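FAD dependent oxidoreductase (Chelativorans sp. BNC1, PDB 6PXS) binds FAD and oxidises iminodiacetate, probably as one step in the breakdown of EDTA. Local coordinates at residues Leu177-Gly182 and Pro321-Leu326; Pro222-Ile227 and Arg274-Gly279; Ile228-Pro233 and Pro292-Ala297; Pro315-Val320 and His345-Val350. One frame throughout, in Å; residues are numbered along the deposited sequence.

In the fold
Contact 1 is a surface contact, whereas contacts 2, 3 and 4 are buried. Contacts 2 and 3 share strand 220-231: the first joins it to the start of helix 277-290, the second to the loop leaving that helix. Across the assembly they meet again, because Arg274 of contact 2 faces the 292-297 turn of the third subunit. Contacts 1 and 4 lie side by side, with Leu326 packed on Val320, contact 1 using the loop into strand 326-330 and contact 4 its edge neighbour 316-317. Chemistry follows place: contact 2, beside the cofactor, is polar; contacts 3 and 4 are chiefly aliphatic; contact 1 is a light touch between a hairpin and a loop.

Contact 1 of 4, residues Leu177-Gly182 and Pro321-Leu326; sequences LRLNDG and PQIAGL
Leu179 and Gly182 belong to the beta hairpin of strands 176-180 and 183-187, whose end leans on the loop that leads into strand 326-330 of the FAD-binding sheet. The more buried part is aliphatic: CD1 of Leu179 lies 4.2 Å from CG2 of Ile323. With chi1 at -168°, Leu179 swings its branched end over toward the loop, although its CB does not start out in that direction. Ile323 is buried and beta-branched, which suits an extended backbone with a hydrophobic flank; Leu179, largely in solvent, probably covers it on that side. Farther in, Leu177 and Leu326 come no nearer than 5.0 Å, CD1 to CD1, and both pack on Val201.

The solvent side is the exposed hairpin tip. Positive phi angles at Asp181 and Gly182, as in a type I' turn, reverse the chain tightly, and glycine adopts such angles easily. Gly182 meets the loop through its carbonyl, without a side chain to fill the approach. Strand 183-187 then takes over the link through a backbone hydrogen bond between Ala184 and Ala324. At the tip itself, Gly182 O lies 3.9 Å from Ile323 CA and 3.5 Å from Ala324 N, a proximity that is not a hydrogen bond.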
loop_
_atom_site.group_PDB
_atom_site.type_symbol
_atom_site.label_atom_id
_atom_site.label_comp_id
_atom_site.label_asym_id
_atom_site.label_seq_id
_atom_site.Cartn_x
_atom_site.Cartn_y
_atom_site.Cartn_z
ATOM N N LEU A 177 -28.998 1.390 16.529
ATOM C CA LEU A 177 -29.982 2.156 17.279
ATOM C C LEU A 177 -31.340 1.478 17.190
ATOM O O LEU A 177 -31.691 0.912 16.151
ATOM C CB LEU A 177 -30.095 3.594 16.749
ATOM C CG LEU A 177 -28.844 4.470 16.838
ATOM C CD1 LEU A 177 -29.070 5.788 16.113
ATOM C CD2 LEU A 177 -28.456 4.720 18.287
ATOM N N ARG A 178 -32.099 1.536 18.282
ATOM C CA ARG A 178 -33.493 1.120 18.276
ATOM C C ARG A 178 -34.290 2.066 19.162
ATOM O O ARG A 178 -33.750 2.715 20.060
ATOM C CB ARG A 178 -33.668 -0.340 18.734
ATOM C CG ARG A 178 -33.512 -0.601 20.230
ATOM C CD ARG A 178 -34.073 -1.976 20.580
ATOM N NE ARG A 178 -33.914 -2.316 21.991
ATOM C CZ ARG A 178 -34.479 -3.371 22.573
ATOM N NH1 ARG A 178 -35.249 -4.191 21.867
ATOM N NH2 ARG A 178 -34.281 -3.606 23.863
ATOM N N LEU A 179 -35.592 2.136 18.892
ATOM C CA LEU A 179 -36.494 3.070 19.557
ATOM C C LEU A 179 -37.272 2.316 20.631
ATOM O O LEU A 179 -38.083 1.439 20.317
ATOM C CB LEU A 179 -37.433 3.712 18.538
ATOM C CG LEU A 179 -38.263 4.919 18.973
ATOM C CD1 LEU A 179 -37.377 6.046 19.484
ATOM C CD2 LEU A 179 -39.116 5.396 17.809
ATOM N N ASN A 180 -37.025 2.657 21.895
ATOM C CA ASN A 180 -37.648 1.988 23.032
ATOM C C ASN A 180 -38.351 3.019 23.903
ATOM O O ASN A 180 -37.702 3.901 24.476
ATOM C CB ASN A 180 -36.613 1.217 23.853
ATOM C CG ASN A 180 -37.204 0.611 25.112
ATOM O OD1 ASN A 180 -36.975 1.103 26.218
ATOM N ND2 ASN A 180 -37.976 -0.458 24.950
ATOM N N ASP A 181 -39.675 2.900 24.005
ATOM C CA ASP A 181 -40.477 3.750 24.884
ATOM C C ASP A 181 -40.215 5.230 24.619
ATOM O O ASP A 181 -40.130 6.044 25.541
ATOM C CB ASP A 181 -40.219 3.409 26.353
ATOM N N GLY A 182 -40.088 5.584 23.343
ATOM C CA GLY A 182 -39.923 6.966 22.949
ATOM C C GLY A 182 -38.552 7.557 23.196
ATOM O O GLY A 182 -38.343 8.736 22.880
ATOM N N PRO A 321 -36.636 16.001 17.083
ATOM C CA PRO A 321 -37.981 16.208 17.631
ATOM C C PRO A 321 -38.672 14.888 17.937
ATOM O O PRO A 321 -38.553 13.916 17.191
ATOM C CB PRO A 321 -38.703 16.980 16.522
ATOM C CG PRO A 321 -37.624 17.592 15.712
ATOM C CD PRO A 321 -36.483 16.636 15.762
ATOM N N GLN A 322 -39.398 14.868 19.053
ATOM C CA GLN A 322 -40.221 13.763 19.526
ATOM C C GLN A 322 -39.401 12.567 19.995
ATOM O O GLN A 322 -39.988 11.541 20.360
ATOM C CB GLN A 322 -41.227 13.305 18.459
ATOM C CG GLN A 322 -41.992 14.464 17.843
ATOM C CD GLN A 322 -43.011 14.006 16.827
ATOM O OE1 GLN A 322 -43.534 12.896 16.916
ATOM N NE2 GLN A 322 -43.297 14.856 15.848
ATOM N N ILE A 323 -38.073 12.662 20.017
ATOM C CA ILE A 323 -37.207 11.587 20.482
ATOM C C ILE A 323 -36.259 12.166 21.520
ATOM O O ILE A 323 -35.515 13.110 21.228
ATOM C CB ILE A 323 -36.428 10.940 19.327
ATOM C CG1 ILE A 323 -37.412 10.398 18.287
ATOM C CG2 ILE A 323 -35.518 9.835 19.850
ATOM C CD1 ILE A 323 -36.768 9.580 17.187
ATOM N N ALA A 324 -36.287 11.606 22.725
ATOM C CA ALA A 324 -35.478 12.096 23.827
ATOM C C ALA A 324 -34.105 11.437 23.819
ATOM O O ALA A 324 -33.947 10.287 23.399
ATOM C CB ALA A 324 -36.171 11.831 25.164
ATOM N N GLY A 325 -33.109 12.184 24.289
ATOM C CA GLY A 325 -31.771 11.645 24.424
ATOM C C GLY A 325 -31.070 11.361 23.116
ATOM O O GLY A 325 -30.254 10.436 23.048
ATOM N N LEU A 326 -31.364 12.131 22.070
ATOM C CA LEU A 326 -30.741 11.940 20.769
ATOM C C LEU A 326 -30.387 13.292 20.171
ATOM O O LEU A 326 -31.179 14.236 20.232
ATOM C CB LEU A 326 -31.663 11.171 19.811
ATOM C CG LEU A 326 -31.113 10.924 18.402
ATOM C CD1 LEU A 326 -29.795 10.168 18.462
ATOM C CD2 LEU A 326 -32.125 10.167 17.555
#

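Contact 2 of 4, residues Pro222-Ile227 and Arg274-Gly279; sequences PQKGQI and RVTARG
Lys224 and Gln226 leave the same side of strand 220-231 and reach Arg274 and Thr276: Lys224 has CG opposite its backbone N (chi1 175°) and runs extended from there, while Gln226 first turns its CG beside the backbone N (chi1 -51°) and then runs straight. The Gln226 amide spans Thr276 with a pair of bonds. NE2 donates almost straight to Thr276 OG1 at 2.6 Å, the hydroxyl lying nearly in the amide plane; OE1 accepts Thr276 N at 3.2 Å from above the carbonyl plane, a more bent bond. Thr276 is the N-cap residue of helix 277-290, and the same hydroxyl makes the capping bond, accepting Gly279 N at 3.3 Å. Gly279 has no side chain to obstruct Gln226 NE2, 3.9 Å from its CA. Because NE2 also bonds to Glu266, the amide's rotation is well determined; an alanine here would probably leave Thr276 N without its acceptor, the capping hydroxyl with Gly279 N alone, and Glu266 short of a donor.

Lys224 NZ donates to Arg274 O at 2.7 Å, tilted out of the carbonyl plane. Arg274 NH1, 4.3 Å from Lys224 NZ, is salt-bridged to Asp272, whose carboxylate probably eases this meeting of like charges. Gly225, between Lys224 and Gln226 in sequence, touches FAD. A strand lining the cofactor is thus tied to a capped helix start by directional polar bonds.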
loop_
_atom_site.group_PDB
_atom_site.type_symbol
_atom_site.label_atom_id
_atom_site.label_comp_id
_atom_site.label_asym_id
_atom_site.label_seq_id
_atom_site.Cartn_x
_atom_site.Cartn_y
_atom_site.Cartn_z
ATOM N N PRO A 222 -23.879 9.673 0.565
ATOM C CA PRO A 222 -22.461 9.919 0.282
ATOM C C PRO A 222 -22.242 10.513 -1.101
ATOM O O PRO A 222 -22.925 10.166 -2.068
ATOM C CB PRO A 222 -21.838 8.521 0.383
ATOM C CG PRO A 222 -22.938 7.601 0.011
ATOM C CD PRO A 222 -24.204 8.236 0.527
ATOM N N GLN A 223 -21.275 11.423 -1.181
ATOM C CA GLN A 223 -20.794 11.974 -2.446
ATOM C C GLN A 223 -19.311 11.634 -2.542
ATOM O O GLN A 223 -18.478 12.273 -1.891
ATOM C CB GLN A 223 -21.027 13.480 -2.531
ATOM C CG GLN A 223 -20.654 14.085 -3.882
ATOM C CD GLN A 223 -20.688 15.603 -3.882
ATOM O OE1 GLN A 223 -20.033 16.253 -3.064
ATOM N NE2 GLN A 223 -21.451 16.177 -4.803
ATOM N N LYS A 224 -18.986 10.627 -3.346
ATOM C CA LYS A 224 -17.600 10.208 -3.495
ATOM C C LYS A 224 -16.730 11.376 -3.949
ATOM O O LYS A 224 -17.167 12.257 -4.694
ATOM C CB LYS A 224 -17.504 9.057 -4.496
ATOM C CG LYS A 224 -16.089 8.614 -4.819
ATOM C CD LYS A 224 -16.102 7.396 -5.723
ATOM C CE LYS A 224 -14.701 6.992 -6.138
ATOM N NZ LYS A 224 -14.715 5.824 -7.062
ATOM N N GLY A 225 -15.484 11.377 -3.482
ATOM C CA GLY A 225 -14.522 12.380 -3.890
ATOM C C GLY A 225 -13.109 11.839 -3.939
ATOM O O GLY A 225 -12.615 11.289 -2.951
ATOM N N GLN A 226 -12.445 11.990 -5.081
ATOM C CA GLN A 226 -11.065 11.556 -5.252
ATOM C C GLN A 226 -10.154 12.775 -5.225
ATOM O O GLN A 226 -10.421 13.769 -5.907
ATOM C CB GLN A 226 -10.895 10.789 -6.564
ATOM C CG GLN A 226 -11.902 9.668 -6.753
ATOM C CD GLN A 226 -11.670 8.879 -8.025
ATOM O OE1 GLN A 226 -10.532 8.667 -8.442
ATOM N NE2 GLN A 226 -12.755 8.442 -8.654
ATOM N N ILE A 227 -9.080 12.694 -4.445
ATOM C CA ILE A 227 -8.170 13.814 -4.230
ATOM C C ILE A 227 -6.745 13.312 -4.409
ATOM O O ILE A 227 -6.387 12.249 -3.891
ATOM C CB ILE A 227 -8.369 14.438 -2.835
ATOM C CG1 ILE A 227 -7.488 15.676 -2.664
ATOM C CG2 ILE A 227 -8.078 13.420 -1.743
ATOM C CD1 ILE A 227 -7.841 16.500 -1.440
ATOM N N ARG A 274 -13.222 3.116 -4.543
ATOM C CA ARG A 274 -12.297 2.792 -5.617
ATOM C C ARG A 274 -11.701 4.075 -6.178
ATOM O O ARG A 274 -12.326 5.138 -6.139
ATOM C CB ARG A 274 -12.992 2.009 -6.747
ATOM C CG ARG A 274 -13.373 0.589 -6.377
ATOM C CD ARG A 274 -14.322 -0.045 -7.393
ATOM N NE ARG A 274 -13.973 0.280 -8.775
ATOM C CZ ARG A 274 -14.531 1.254 -9.490
ATOM N NH1 ARG A 274 -15.480 2.020 -8.969
ATOM N NH2 ARG A 274 -14.138 1.462 -10.736
ATOM N N VAL A 275 -10.481 3.964 -6.695
ATOM C CA VAL A 275 -9.819 5.052 -7.405
ATOM C C VAL A 275 -10.033 4.813 -8.893
ATOM O O VAL A 275 -9.460 3.882 -9.469
ATOM C CB VAL A 275 -8.327 5.131 -7.059
ATOM C CG1 VAL A 275 -7.621 6.124 -7.969
ATOM C CG2 VAL A 275 -8.149 5.516 -5.601
ATOM N N THR A 276 -10.857 5.646 -9.519
ATOM C CA THR A 276 -11.235 5.432 -10.906
ATOM C C THR A 276 -10.304 6.191 -11.850
ATOM O O THR A 276 -9.522 7.054 -11.444
ATOM C CB THR A 276 -12.687 5.851 -11.142
ATOM O OG1 THR A 276 -12.817 7.266 -10.969
ATOM C CG2 THR A 276 -13.612 5.132 -10.170
ATOM N N ALA A 277 -10.402 5.854 -13.137
ATOM C CA ALA A 277 -9.534 6.461 -14.139
ATOM C C ALA A 277 -9.987 7.873 -14.487
ATOM O O ALA A 277 -9.184 8.812 -14.465
ATOM C CB ALA A 277 -9.497 5.587 -15.392
ATOM N N ARG A 278 -11.270 8.042 -14.814
ATOM C CA ARG A 278 -11.762 9.362 -15.193
ATOM C C ARG A 278 -11.685 10.336 -14.024
ATOM O O ARG A 278 -11.331 11.506 -14.208
ATOM C CB ARG A 278 -13.196 9.259 -15.716
ATOM C CG ARG A 278 -13.871 10.605 -15.970
ATOM C CD ARG A 278 -14.570 10.637 -17.320
ATOM N NE ARG A 278 -13.639 10.924 -18.410
ATOM C CZ ARG A 278 -13.929 10.789 -19.701
ATOM N NH1 ARG A 278 -15.128 10.361 -20.080
ATOM N NH2 ARG A 278 -13.013 11.078 -20.618
ATOM N N GLY A 279 -12.017 9.876 -12.819
ATOM C CA GLY A 279 -11.909 10.745 -11.660
ATOM C C GLY A 279 -10.535 11.372 -11.535
ATOM O O GLY A 279 -10.408 12.560 -11.228
#

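Contact 3 of 4, residues Ile228-Pro233 and Pro292-Ala297; sequences IHLHLP and PGLADA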
loop_
_atom_site.group_PDB
_atom_site.type_symbol
_atom_site.label_atom_id
_atom_site.label_comp_id
_atom_site.label_asym_id
_atom_site.label_seq_id
_atom_site.Cartn_x
_atom_site.Cartn_y
_atom_site.Cartn_z
ATOM N N ILE A 228 -5.935 14.074 -5.143
ATOM C CA ILE A 228 -4.586 13.661 -5.518
ATOM C C ILE A 228 -3.571 14.382 -4.645
ATOM O O ILE A 228 -3.722 15.573 -4.345
ATOM C CB ILE A 228 -4.321 13.937 -7.011
ATOM C CG1 ILE A 228 -5.207 13.038 -7.875
ATOM C CG2 ILE A 228 -2.846 13.724 -7.335
ATOM C CD1 ILE A 228 -5.121 13.326 -9.352
ATOM N N HIS A 229 -2.526 13.661 -4.246
ATOM C CA HIS A 229 -1.431 14.207 -3.455
ATOM C C HIS A 229 -0.150 14.118 -4.270
ATOM O O HIS A 229 0.228 13.032 -4.719
ATOM C CB HIS A 229 -1.283 13.455 -2.130
ATOM C CG HIS A 229 -2.391 13.721 -1.161
ATOM N ND1 HIS A 229 -2.170 14.237 0.097
ATOM C CD2 HIS A 229 -3.730 13.551 -1.269
ATOM C CE1 HIS A 229 -3.325 14.370 0.726
ATOM N NE2 HIS A 229 -4.287 13.962 -0.081
ATOM N N LEU A 230 0.512 15.256 -4.456
ATOM C CA LEU A 230 1.736 15.345 -5.238
ATOM C C LEU A 230 2.923 15.628 -4.329
ATOM O O LEU A 230 2.769 16.033 -3.174
ATOM C CB LEU A 230 1.629 16.441 -6.301
ATOM C CG LEU A 230 0.410 16.363 -7.219
ATOM C CD1 LEU A 230 0.416 17.532 -8.185
ATOM C CD2 LEU A 230 0.375 15.050 -7.975
ATOM N N HIS A 231 4.119 15.418 -4.873
ATOM C CA HIS A 231 5.360 15.621 -4.138
ATOM C C HIS A 231 6.363 16.316 -5.044
ATOM O O HIS A 231 6.622 15.851 -6.157
ATOM C CB HIS A 231 5.921 14.285 -3.637
ATOM C CG HIS A 231 7.208 14.411 -2.884
ATOM N ND1 HIS A 231 7.313 15.108 -1.700
ATOM C CD2 HIS A 231 8.444 13.921 -3.144
ATOM C CE1 HIS A 231 8.559 15.044 -1.263
ATOM N NE2 HIS A 231 9.265 14.331 -2.122
ATOM N N LEU A 232 6.920 17.431 -4.565
ATOM C CA LEU A 232 7.906 18.219 -5.304
ATOM C C LEU A 232 9.273 18.031 -4.656
ATOM O O LEU A 232 9.686 18.851 -3.824
ATOM C CB LEU A 232 7.517 19.699 -5.322
ATOM C CG LEU A 232 6.380 20.133 -6.253
ATOM C CD1 LEU A 232 6.743 19.856 -7.705
ATOM C CD2 LEU A 232 5.072 19.451 -5.881
ATOM N N PRO A 233 10.028 16.977 -5.016
ATOM C CA PRO A 233 11.265 16.668 -4.279
ATOM C C PRO A 233 12.220 17.846 -4.162
ATOM O O PRO A 233 12.689 18.388 -5.168
ATOM C CB PRO A 233 11.886 15.525 -5.094
ATOM C CG PRO A 233 11.232 15.590 -6.430
ATOM C CD PRO A 233 9.848 16.087 -6.174
ATOM N N PRO A 292 1.078 24.257 -14.819
ATOM C CA PRO A 292 1.951 23.350 -15.583
ATOM C C PRO A 292 3.210 22.945 -14.833
ATOM O O PRO A 292 3.830 21.937 -15.194
ATOM C CB PRO A 292 2.286 24.161 -16.844
ATOM C CG PRO A 292 1.208 25.193 -16.941
ATOM C CD PRO A 292 0.834 25.523 -15.533
ATOM N N GLY A 293 3.610 23.695 -13.805
ATOM C CA GLY A 293 4.802 23.344 -13.055
ATOM C C GLY A 293 4.685 22.035 -12.307
ATOM O O GLY A 293 5.706 21.454 -11.925
ATOM N N LEU A 294 3.464 21.556 -12.083
ATOM C CA LEU A 294 3.249 20.276 -11.426
ATOM C C LEU A 294 3.397 19.095 -12.375
ATOM O O LEU A 294 3.188 17.954 -11.951
ATOM C CB LEU A 294 1.857 20.249 -10.785
ATOM C CG LEU A 294 1.592 21.334 -9.738
ATOM C CD1 LEU A 294 0.142 21.296 -9.274
ATOM C CD2 LEU A 294 2.539 21.188 -8.554
ATOM N N ALA A 295 3.766 19.340 -13.635
ATOM C CA ALA A 295 3.785 18.274 -14.633
ATOM C C ALA A 295 4.705 17.135 -14.212
ATOM O O ALA A 295 4.305 15.965 -14.216
ATOM C CB ALA A 295 4.216 18.836 -15.987
ATOM N N ASP A 296 5.948 17.456 -13.851
ATOM C CA ASP A 296 6.932 16.451 -13.469
ATOM C C ASP A 296 7.046 16.300 -11.956
ATOM O O ASP A 296 8.126 15.989 -11.441
ATOM C CB ASP A 296 8.290 16.785 -14.082
ATOM C CG ASP A 296 8.355 16.453 -15.561
ATOM O OD1 ASP A 296 7.749 15.438 -15.969
ATOM O OD2 ASP A 296 9.008 17.206 -16.316
ATOM N N ALA A 297 5.953 16.515 -11.235
ATOM C CA ALA A 297 5.901 16.228 -9.811
ATOM C C ALA A 297 5.485 14.781 -9.594
ATOM O O ALA A 297 4.769 14.189 -10.406
ATOM C CB ALA A 297 4.923 17.164 -9.099
#
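Leu294 and Ala297 meet the strand from a compact reversal of the chain whose shortest polar bond is internal, Ala295 N to Pro292 O at 3.0 Å. A second bond, Ala297 N to Leu294 O, closes a type I beta turn and brings both residues round to the end of strand 220-231. Between the segments the contact is aliphatic. Leu230 and Leu294 cross at about a right angle, CD1 to CD1 at 3.9 Å; Leu294 reaches there with its CG beside the backbone N (chi1 -59°) and an extended end. Its other branch, CD2, meets Leu232 CD2 at 4.1 Å, so one leucine touches both Leu230, on the strand, and Leu232, just beyond its end. Ala297 sits closer in: its CB touches Leu232 CD1 at 3.5 Å and His231 O at 3.6 Å, and a methyl suits a spot so near the backbone.

Beyond these residues, Leu294 also packs on Leu288 of helix 277-290 and on Pro134, while the backbone O of Asp296 accepts a hydrogen bond from Arg274 NH2 of the third subunit. Ala297 leads directly into strand 298-310, the antiparallel neighbour of 220-231. The backbone bonds named here lie within the turn or to the third subunit; the turn joins the end of the strand by apolar contacts, which hold by fit and not by direction.

Contact 4 of 4, residues Pro315-Val320 and His345-Val350; sequences PILGRV and HLLAGV
The guanidinium of Arg319 stands obliquely to the carbonyl of Val350, with NE 3.9 Å and NH2 3.8 Å from Val350 O. These are proximities and not hydrogen bonds; the firm partner of this group is Glu198, which forms a salt bridge with NH1. The arginine's methylene chain does the packing. It extends from CG to NE and slides past Val350 in the opposite direction, CG to CG1 at 3.7 Å, before the turn at its end (chi4 -78°) sets the flat group across the chain. An arginine suits this border, being aliphatic along its stem and charged at its tip.

Deeper in, strand 316-317 meets helix 336-352 through leucines. Leu317 crosses Leu347 at about a right angle, CD2 to CD2 at 4.1 Å, and its CD1 lies 4.4 Å from Leu346 CD2. Leu317 and Leu346 both pack on Leu60 of helix 55-76. Gly318 then makes the corner of the chain, with phi at 134°; any side chain there would be forced against the carbonyl O of Leu317.

Helix 336-352 follows strand 326-330 and begins at Gly336, which, like Gly333, binds FAD, consistent with a Rossmann-type strand-turn-helix. Leu347 also touches Leu11, another FAD-binding residue, so the leucines join the edge strand to the helices around the cofactor. The buried half of the contact rests on dispersion and exclusion of water, while the arginine's charge is directed to Glu198, and probably feels a mild pull from the nearby helix carbonyl.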
loop_
_atom_site.group_PDB
_atom_site.type_symbol
_atom_site.label_atom_id
_atom_site.label_comp_id
_atom_site.label_asym_id
_atom_site.label_seq_id
_atom_site.Cartn_x
_atom_site.Cartn_y
_atom_site.Cartn_z
ATOM N N PRO A 315 -26.215 22.507 7.052
ATOM C CA PRO A 315 -26.034 21.274 7.828
ATOM C C PRO A 315 -27.263 20.886 8.633
ATOM O O PRO A 315 -28.290 21.572 8.600
ATOM C CB PRO A 315 -24.853 21.606 8.754
ATOM C CG PRO A 315 -24.293 22.903 8.264
ATOM C CD PRO A 315 -25.419 23.613 7.606
ATOM N N ILE A 316 -27.155 19.781 9.365
ATOM C CA ILE A 316 -28.210 19.285 10.241
ATOM C C ILE A 316 -27.615 19.194 11.638
ATOM O O ILE A 316 -26.738 18.359 11.891
ATOM C CB ILE A 316 -28.749 17.923 9.782
ATOM C CG1 ILE A 316 -29.381 18.043 8.393
ATOM C CG2 ILE A 316 -29.757 17.386 10.790
ATOM C CD1 ILE A 316 -29.867 16.726 7.819
ATOM N N LEU A 317 -28.086 20.050 12.543
ATOM C CA LEU A 317 -27.576 20.095 13.907
ATOM C C LEU A 317 -28.727 20.344 14.867
ATOM O O LEU A 317 -29.544 21.239 14.635
ATOM C CB LEU A 317 -26.520 21.195 14.066
ATOM C CG LEU A 317 -25.387 21.219 13.040
ATOM C CD1 LEU A 317 -24.571 22.487 13.201
ATOM C CD2 LEU A 317 -24.499 19.998 13.181
ATOM N N GLY A 318 -28.785 19.562 15.936
ATOM C CA GLY A 318 -29.754 19.768 16.994
ATOM C C GLY A 318 -30.430 18.476 17.410
ATOM O O GLY A 318 -30.262 17.420 16.804
ATOM N N ARG A 319 -31.213 18.592 18.479
ATOM C CA ARG A 319 -31.937 17.448 19.010
ATOM C C ARG A 319 -33.014 16.992 18.034
ATOM O O ARG A 319 -33.549 17.777 17.247
ATOM C CB ARG A 319 -32.569 17.793 20.357
ATOM C CG ARG A 319 -31.563 17.933 21.482
ATOM C CD ARG A 319 -32.238 18.229 22.809
ATOM N NE ARG A 319 -31.287 18.171 23.914
ATOM C CZ ARG A 319 -30.842 17.044 24.460
ATOM N NH1 ARG A 319 -31.257 15.869 24.002
ATOM N NH2 ARG A 319 -29.975 17.089 25.462
ATOM N N VAL A 320 -33.333 15.705 18.098
ATOM C CA VAL A 320 -34.337 15.119 17.216
ATOM C C VAL A 320 -35.715 15.377 17.814
ATOM O O VAL A 320 -35.961 15.013 18.972
ATOM C CB VAL A 320 -34.091 13.618 17.010
ATOM C CG1 VAL A 320 -35.179 13.016 16.129
ATOM C CG2 VAL A 320 -32.718 13.398 16.397
ATOM N N HIS A 345 -18.574 22.351 18.748
ATOM C CA HIS A 345 -18.830 23.200 19.906
ATOM C C HIS A 345 -20.320 23.466 20.087
ATOM O O HIS A 345 -20.795 23.598 21.221
ATOM C CB HIS A 345 -18.069 24.518 19.758
ATOM C CG HIS A 345 -18.382 25.521 20.822
ATOM N ND1 HIS A 345 -18.097 25.307 22.154
ATOM C CD2 HIS A 345 -18.953 26.747 20.751
ATOM C CE1 HIS A 345 -18.480 26.358 22.857
ATOM N NE2 HIS A 345 -19.001 27.246 22.030
ATOM N N LEU A 346 -21.071 23.554 18.988
ATOM C CA LEU A 346 -22.514 23.735 19.088
ATOM C C LEU A 346 -23.186 22.482 19.633
ATOM O O LEU A 346 -24.024 22.557 20.540
ATOM C CB LEU A 346 -23.087 24.099 17.718
ATOM C CG LEU A 346 -23.145 25.586 17.362
ATOM C CD1 LEU A 346 -21.899 26.321 17.827
ATOM C CD2 LEU A 346 -23.327 25.752 15.861
ATOM N N LEU A 347 -22.834 21.315 19.086
ATOM C CA LEU A 347 -23.425 20.069 19.563
ATOM C C LEU A 347 -23.178 19.881 21.054
ATOM O O LEU A 347 -24.073 19.446 21.790
ATOM C CB LEU A 347 -22.863 18.889 18.772
ATOM C CG LEU A 347 -23.221 18.867 17.283
ATOM C CD1 LEU A 347 -22.475 17.753 16.570
ATOM C CD2 LEU A 347 -24.722 18.714 17.090
ATOM N N ALA A 348 -21.971 20.207 21.520
ATOM C CA ALA A 348 -21.672 20.100 22.943
ATOM C C ALA A 348 -22.682 20.884 23.772
ATOM O O ALA A 348 -23.297 20.346 24.699
ATOM C CB ALA A 348 -20.251 20.595 23.217
ATOM N N GLY A 349 -22.869 22.164 23.445
ATOM C CA GLY A 349 -23.820 22.971 24.190
ATOM C C GLY A 349 -25.226 22.405 24.144
ATOM O O GLY A 349 -25.948 22.428 25.143
ATOM N N VAL A 350 -25.631 21.882 22.986
ATOM C CA VAL A 350 -26.983 21.347 22.838
ATOM C C VAL A 350 -27.226 20.236 23.851
ATOM O O VAL A 350 -28.148 20.305 24.673
ATOM C CB VAL A 350 -27.210 20.850 21.400
ATOM C CG1 VAL A 350 -28.472 20.005 21.319
ATOM C CG2 VAL A 350 -27.291 22.023 20.444
#